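Local atomic coordinates of penicillin-binding protein activator LpoB (Salmonella enterica subsp. enterica serovar Typhimurium, PDB entry 4Q6V), a protein that probably acts as an outer-membrane lipoprotein regulator that penicillin-binding protein 1B needs for peptidoglycan synthesis, the present chain being its C-terminal domain. Residues A[24-29]-A[50-55]; A[13-18]-A[56-61]; A[67-72]-A[92-97]. All coordinates share one frame; numbering follows the deposited sequence.

Interaction 1: A[24-29]-A[50-55]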
# COMPACT_ATOMS: atom_id res chain seq x y z
N SER A 24 11.38 -8.33 -3.81
CA SER A 24 11.64 -7.08 -4.54
C SER A 24 11.30 -5.89 -3.64
O SER A 24 10.85 -6.05 -2.50
CB SER A 24 10.87 -7.05 -5.86
OG SER A 24 9.54 -7.37 -5.60
N VAL A 25 11.62 -4.69 -4.12
CA VAL A 25 11.47 -3.50 -3.32
C VAL A 25 10.05 -2.98 -3.59
O VAL A 25 9.63 -2.74 -4.75
CB VAL A 25 12.53 -2.47 -3.66
CG1 VAL A 25 12.38 -1.23 -2.77
CG2 VAL A 25 13.94 -3.07 -3.56
N LEU A 26 9.31 -2.80 -2.52
CA LEU A 26 7.88 -2.46 -2.61
C LEU A 26 7.65 -1.19 -1.82
O LEU A 26 8.01 -1.12 -0.66
CB LEU A 26 7.03 -3.63 -2.17
CG LEU A 26 5.55 -3.30 -1.93
CD1 LEU A 26 4.78 -3.11 -3.24
CD2 LEU A 26 4.95 -4.42 -1.11
N LEU A 27 7.07 -0.18 -2.45
CA LEU A 27 6.55 0.97 -1.77
C LEU A 27 5.09 0.81 -1.34
O LEU A 27 4.19 0.72 -2.15
CB LEU A 27 6.72 2.21 -2.67
CG LEU A 27 6.18 3.53 -2.14
CD1 LEU A 27 6.58 3.75 -0.71
CD2 LEU A 27 6.55 4.73 -3.02
N VAL A 28 4.87 0.81 -0.04
CA VAL A 28 3.53 0.57 0.52
C VAL A 28 2.87 1.91 0.88
O VAL A 28 3.24 2.57 1.85
CB VAL A 28 3.60 -0.29 1.82
CG1 VAL A 28 2.21 -0.45 2.44
CG2 VAL A 28 4.19 -1.62 1.50
N ASP A 29 1.91 2.32 0.05
CA ASP A 29 1.22 3.58 0.29
C ASP A 29 0.34 3.38 1.54
O ASP A 29 -0.11 2.26 1.82
CB ASP A 29 0.45 4.01 -0.96
CG ASP A 29 0.30 5.50 -1.10
OD1 ASP A 29 0.85 6.25 -0.26
OD2 ASP A 29 -0.39 5.89 -2.08
N ASN A 50 3.52 -5.33 7.80
CA ASN A 50 3.92 -6.60 8.42
C ASN A 50 3.56 -7.81 7.61
O ASN A 50 4.42 -8.65 7.34
CB ASN A 50 3.37 -6.67 9.84
CG ASN A 50 4.08 -5.71 10.78
OD1 ASN A 50 3.46 -4.99 11.55
ND2 ASN A 50 5.40 -5.68 10.71
N ALA A 51 2.31 -7.86 7.17
CA ALA A 51 1.86 -8.92 6.28
C ALA A 51 2.74 -9.04 5.02
O ALA A 51 3.00 -10.15 4.55
CB ALA A 51 0.40 -8.74 5.86
N LEU A 52 3.22 -7.90 4.52
CA LEU A 52 4.03 -7.88 3.32
C LEU A 52 5.48 -8.26 3.56
O LEU A 52 6.09 -8.93 2.70
CB LEU A 52 3.96 -6.50 2.70
CG LEU A 52 2.60 -6.15 2.11
CD1 LEU A 52 2.50 -4.66 1.89
CD2 LEU A 52 2.35 -6.91 0.82
N ALA A 53 6.05 -7.79 4.68
CA ALA A 53 7.40 -8.13 5.09
C ALA A 53 7.56 -9.59 5.50
O ALA A 53 8.66 -10.11 5.40
CB ALA A 53 7.85 -7.25 6.25
N ASN A 54 6.48 -10.23 5.94
CA ASN A 54 6.51 -11.59 6.46
C ASN A 54 6.18 -12.59 5.37
O ASN A 54 6.86 -13.61 5.24
CB ASN A 54 5.55 -11.76 7.65
CG ASN A 54 5.97 -10.97 8.88
OD1 ASN A 54 7.09 -10.43 8.97
ND2 ASN A 54 5.09 -10.87 9.86
N ASN A 55 5.12 -12.31 4.60
CA ASN A 55 4.79 -13.11 3.42
C ASN A 55 5.36 -12.50 2.14
O ASN A 55 5.01 -11.38 1.77
CB ASN A 55 3.29 -13.33 3.25
CG ASN A 55 2.61 -13.85 4.51
OD1 ASN A 55 1.51 -13.41 4.84
ND2 ASN A 55 3.25 -14.79 5.21
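Leu52, on the last turn of helix 41-54, sends its side chain onto Leu26 and Val28 of strand 25-35. Its CB already points at the strand, but neither CB nor CG comes within van der Waals contact of it; they act as a stalk that carries the two methyls to the strand. With CG set opposite the carbonyl carbon (chi1 -69°), the fork is turned so that CD1 sits against both strand residues. CD1 does most of the touching: it meets Val28 CG2 at 3.5 Å, a snug carbon pair closer than usual, and Leu26 CD2 at 3.9 Å. Of the two strand residues, the other branch meets only Leu26, with Leu52 CD2 lying 4.1 Å from Leu26 CD2.

The two strand residues receive the leucine differently. Val28 comes end-on, tip to tip, through the methyl beside its backbone N, whereas Leu26 crosses Leu52 at about a right angle. Because side chains of a strand alternate, Leu26 and Val28 share one face and Leu27 between them takes no part. A beta-branched valine gives a short, stiff side chain, while a leucine is long enough to span from the helix to the sheet.

All three touching residues are buried. Leu60 of the neighbouring strand packs on Leu26 and Val28, and Leu52 also meets Leu100 and Met14. Helix 41-54 connects the parallel, adjacent strands 25-35 and 59-60, and an apolar seam between helix and first strand is typical of such a beta-alpha-beta unit in a mixed alpha-beta domain.

Interaction 2: A[13-18]-A[56-61]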
# COMPACT_ATOMS: atom_id res chain seq x y z
N LYS A 13 -3.03 -13.77 -2.11
CA LYS A 13 -3.47 -13.77 -3.48
C LYS A 13 -2.64 -12.86 -4.38
O LYS A 13 -2.48 -13.11 -5.58
CB LYS A 13 -4.90 -13.29 -3.59
CG LYS A 13 -5.92 -14.18 -2.90
CD LYS A 13 -7.30 -13.52 -2.72
CE LYS A 13 -7.76 -12.83 -4.00
NZ LYS A 13 -9.03 -12.08 -3.84
N MSE A 14 -2.10 -11.78 -3.80
CA MSE A 14 -1.24 -10.87 -4.58
C MSE A 14 0.08 -11.55 -4.87
O MSE A 14 0.65 -11.37 -5.93
CB MSE A 14 -0.99 -9.60 -3.80
CG MSE A 14 -0.19 -8.57 -4.59
SE MSE A 14 0.37 -7.19 -3.32
CE MSE A 14 1.97 -8.07 -2.64
N LEU A 15 0.55 -12.37 -3.94
CA LEU A 15 1.82 -13.07 -4.07
C LEU A 15 1.75 -14.22 -5.06
O LEU A 15 2.80 -14.66 -5.54
CB LEU A 15 2.28 -13.57 -2.72
CG LEU A 15 2.81 -12.49 -1.78
CD1 LEU A 15 3.17 -13.09 -0.42
CD2 LEU A 15 4.04 -11.85 -2.38
N GLN A 16 0.55 -14.67 -5.38
CA GLN A 16 0.34 -15.77 -6.34
C GLN A 16 0.14 -15.28 -7.76
O GLN A 16 0.15 -16.07 -8.72
CB GLN A 16 -0.87 -16.59 -5.90
CG GLN A 16 -0.78 -17.20 -4.50
CD GLN A 16 -2.09 -17.88 -4.06
OE1 GLN A 16 -2.97 -18.18 -4.88
NE2 GLN A 16 -2.25 -18.13 -2.75
N ALA A 17 -0.05 -13.97 -7.91
CA ALA A 17 -0.32 -13.39 -9.22
C ALA A 17 0.95 -13.27 -10.04
O ALA A 17 2.00 -12.89 -9.51
CB ALA A 17 -0.97 -12.03 -9.06
N ASP A 18 0.84 -13.61 -11.33
CA ASP A 18 1.98 -13.46 -12.22
C ASP A 18 2.47 -12.01 -12.32
O ASP A 18 1.67 -11.09 -12.32
CB ASP A 18 1.68 -14.01 -13.63
CG ASP A 18 2.89 -13.88 -14.57
OD1 ASP A 18 3.95 -14.51 -14.37
OD2 ASP A 18 2.84 -13.11 -15.54
N GLY A 56 6.24 -13.23 1.48
CA GLY A 56 6.80 -12.76 0.22
C GLY A 56 7.97 -11.81 0.34
O GLY A 56 8.46 -11.33 -0.69
N LYS A 57 8.43 -11.53 1.57
CA LYS A 57 9.81 -11.17 1.89
C LYS A 57 10.24 -9.92 1.08
O LYS A 57 11.44 -9.71 0.85
CB LYS A 57 10.77 -12.34 1.65
CG LYS A 57 11.49 -12.37 0.29
CD LYS A 57 12.40 -13.58 0.01
CE LYS A 57 12.11 -14.28 -1.31
NZ LYS A 57 11.32 -15.53 -1.10
N PHE A 58 9.28 -9.06 0.69
CA PHE A 58 9.61 -7.78 0.09
C PHE A 58 10.55 -7.00 0.98
O PHE A 58 10.48 -7.12 2.19
CB PHE A 58 8.36 -6.94 -0.14
CG PHE A 58 7.35 -7.56 -1.04
CD1 PHE A 58 7.52 -7.54 -2.42
CD2 PHE A 58 6.21 -8.17 -0.50
CE1 PHE A 58 6.58 -8.13 -3.25
CE2 PHE A 58 5.27 -8.73 -1.32
CZ PHE A 58 5.46 -8.72 -2.70
N THR A 59 11.42 -6.21 0.39
CA THR A 59 12.06 -5.09 1.05
C THR A 59 11.16 -3.92 0.90
O THR A 59 10.88 -3.49 -0.21
CB THR A 59 13.40 -4.74 0.36
OG1 THR A 59 14.26 -5.85 0.53
CG2 THR A 59 14.04 -3.53 1.02
N LEU A 60 10.68 -3.41 2.03
CA LEU A 60 9.83 -2.24 2.09
C LEU A 60 10.62 -0.94 2.13
O LEU A 60 11.64 -0.80 2.84
CB LEU A 60 8.84 -2.33 3.26
CG LEU A 60 7.97 -3.57 3.38
CD1 LEU A 60 7.04 -3.42 4.56
CD2 LEU A 60 7.20 -3.85 2.10
N VAL A 61 10.13 0.05 1.37
CA VAL A 61 10.67 1.41 1.51
C VAL A 61 10.26 1.88 2.87
O VAL A 61 9.11 1.66 3.26
CB VAL A 61 10.16 2.32 0.40
CG1 VAL A 61 10.81 3.67 0.47
CG2 VAL A 61 10.43 1.69 -0.98
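In Met14 a trans first torsion (chi1 -176°) points CG away from the backbone N, and the chain runs out straight until a bend at chi3 of 84° turns its terminal methyl onto Phe58. The phenylalanine comes to meet it from the opposite direction, its ring swung away from its own carbonyl carbon (chi1 -60°). Met14 CE therefore ends up 3.6 Å from both Phe58 CZ and Phe58 CE2. The residue is selenomethionine here, but the touching atom is the methyl carbon, not the selenium.

Leu15, the next residue of the helix, divides its methyls: CD2 meets the ring and also lies near Gly56, while CD1 lies against the Gly56 backbone. Leu15 CD2 slides past the aromatic ring and lies 3.5 Å from Phe58 CZ, approaching obliquely as the Met14 methyl does. Leu15 CD1 is 3.6 Å from Gly56 N and 3.7 Å from Gly56 CA. Glycine suits this place twice over: its positive phi would press a side chain against the preceding carbonyl O, and the direction in which a CB would point is filled by Leu15 CD2. Gly56 O, in turn, lies 3.8 Å above one face of the Phe58 ring, offset toward the rim.

Leu26, Leu52 and Val20 also touch Phe58, and Met14 packs against Leu52 and Trp127. The end of helix 3-15 is thus joined to the turn leading from helix 41-54 into strand 59-60. Methyls against a ring and against backbone attract by dispersion and by exclusion of water, forces with little directional preference, which suggests that shape complementarity, more than directed bonds, sets how these segments meet.

Interaction 3: A[67-72]-A[92-97]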
# COMPACT_ATOMS: atom_id res chain seq x y z
N SER A 67 9.98 10.17 3.49
CA SER A 67 10.10 11.56 3.91
C SER A 67 11.19 12.28 3.10
O SER A 67 10.94 13.31 2.45
CB SER A 67 10.34 11.64 5.43
OG SER A 67 9.96 12.88 5.94
N MSE A 68 12.39 11.71 3.10
CA MSE A 68 13.49 12.27 2.32
C MSE A 68 13.18 12.43 0.86
O MSE A 68 13.50 13.48 0.26
CB MSE A 68 14.71 11.36 2.39
CG MSE A 68 15.14 10.99 3.79
SE MSE A 68 15.72 12.62 4.71
CE MSE A 68 14.99 12.10 6.49
N ALA A 69 12.61 11.39 0.23
CA ALA A 69 12.25 11.44 -1.17
C ALA A 69 11.24 12.55 -1.48
O ALA A 69 11.45 13.33 -2.44
CB ALA A 69 11.74 10.11 -1.66
N LYS A 70 10.21 12.67 -0.62
CA LYS A 70 9.27 13.79 -0.74
C LYS A 70 9.94 15.14 -0.75
O LYS A 70 9.63 16.03 -1.50
CB LYS A 70 8.20 13.71 0.33
CG LYS A 70 7.18 12.58 0.14
CD LYS A 70 5.98 12.68 1.05
CE LYS A 70 6.32 12.16 2.44
NZ LYS A 70 5.10 12.09 3.29
N GLN A 71 10.91 15.29 0.13
CA GLN A 71 11.59 16.56 0.29
C GLN A 71 12.48 16.83 -0.97
O GLN A 71 12.51 17.95 -1.48
CB GLN A 71 12.44 16.51 1.54
CG GLN A 71 13.33 17.72 1.70
CD GLN A 71 14.16 17.67 2.95
OE1 GLN A 71 14.97 16.74 3.13
NE2 GLN A 71 13.98 18.68 3.81
N GLN A 72 13.15 15.81 -1.48
CA GLN A 72 13.92 15.95 -2.72
C GLN A 72 13.09 16.30 -3.96
O GLN A 72 13.63 16.86 -4.93
CB GLN A 72 14.76 14.72 -2.98
CG GLN A 72 15.70 14.36 -1.87
CD GLN A 72 16.16 12.92 -1.96
OE1 GLN A 72 15.72 12.17 -2.84
NE2 GLN A 72 17.02 12.54 -1.03
N ARG A 92 10.49 6.01 -8.10
CA ARG A 92 11.73 6.03 -8.92
C ARG A 92 12.96 6.52 -8.17
O ARG A 92 14.05 5.94 -8.31
CB ARG A 92 11.51 6.84 -10.19
CG ARG A 92 10.48 6.23 -11.13
CD ARG A 92 10.72 6.64 -12.59
NE ARG A 92 9.94 5.83 -13.54
CZ ARG A 92 8.83 6.24 -14.15
NH1 ARG A 92 8.32 7.46 -13.96
NH2 ARG A 92 8.21 5.41 -14.99
N ASN A 93 12.76 7.54 -7.33
CA ASN A 93 13.83 8.03 -6.48
C ASN A 93 14.34 7.00 -5.50
O ASN A 93 15.53 6.98 -5.27
CB ASN A 93 13.42 9.30 -5.73
CG ASN A 93 14.08 10.56 -6.28
OD1 ASN A 93 14.36 11.51 -5.54
ND2 ASN A 93 14.34 10.57 -7.59
N VAL A 94 13.45 6.17 -4.94
CA VAL A 94 13.80 5.23 -3.86
C VAL A 94 14.15 3.83 -4.33
O VAL A 94 14.49 2.96 -3.51
CB VAL A 94 12.68 5.14 -2.80
CG1 VAL A 94 12.48 6.50 -2.16
CG2 VAL A 94 11.34 4.60 -3.38
N GLY A 95 14.00 3.59 -5.63
CA GLY A 95 14.32 2.31 -6.21
C GLY A 95 13.27 1.20 -6.09
O GLY A 95 13.56 0.01 -6.08
N ALA A 96 11.99 1.59 -6.03
CA ALA A 96 10.92 0.60 -5.82
C ALA A 96 10.47 0.05 -7.16
O ALA A 96 10.37 0.82 -8.14
CB ALA A 96 9.77 1.26 -5.10
N GLN A 97 10.25 -1.25 -7.23
CA GLN A 97 9.72 -1.91 -8.43
C GLN A 97 8.19 -1.85 -8.49
O GLN A 97 7.60 -1.80 -9.58
CB GLN A 97 10.22 -3.35 -8.47
CG GLN A 97 9.85 -4.13 -9.73
CD GLN A 97 10.41 -5.56 -9.74
OE1 GLN A 97 11.20 -5.95 -8.87
NE2 GLN A 97 10.02 -6.33 -10.74
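Apolar contact between helices 63-72 and 84-94 centres on Ala69 and Val94, where Ala69 CB meets Val94 CG1 at 3.7 Å. Alanine suits the close approach, since its lone methyl lets the backbones draw together: the CA atoms of Ala69 and Asn93 are 6.5 Å apart. Val94 has CG1 opposite its carbonyl carbon (chi1 -62°), which presents that methyl to Ala69, while the valine also packs on Val61 beside the sheet. Ile90, one turn earlier on helix 84-94, continues the apolar patch by touching Ala69.

The amides of the exposed Gln72 and Asn93 lie close together at the border of the contact, Gln72 reaching out on an extended chain, and their planes are inclined by 62°. Such residues suit a border because amides tolerate exposure to water.

In the backbone, helix 84-94 stops at Gly95, whose positive phi (81°) is readily adopted by glycine and turns the chain toward strand 98-106. Strands 59-60 and 98-106 are parallel and flank strand 25-35, and the two helices form the crossover connection between them, as in mixed alpha-beta folds.

How the interactions relate
Interactions 1 and 2 adjoin, with centres about 6 Å apart, and are linked through neighbouring strands: Leu26 N and Thr59 O, 2.9 Å apart, probably form one of the hydrogen bonds that pair strands 25-35 and 59-60. Interaction 1 is wholly buried and purely aliphatic; interaction 2, only partly buried, adds an aromatic ring and a glycine backbone where a third element, helix 3-15, closes over the same core. Interaction 3 lies farther out, about 16 Å from interaction 1 between centres, and joins helix to helix, trading part of its apolar surface for amides. It still reaches the sheet, through Val25 O and Gln97 N, a probable hydrogen bond, and through Val61 against Val94.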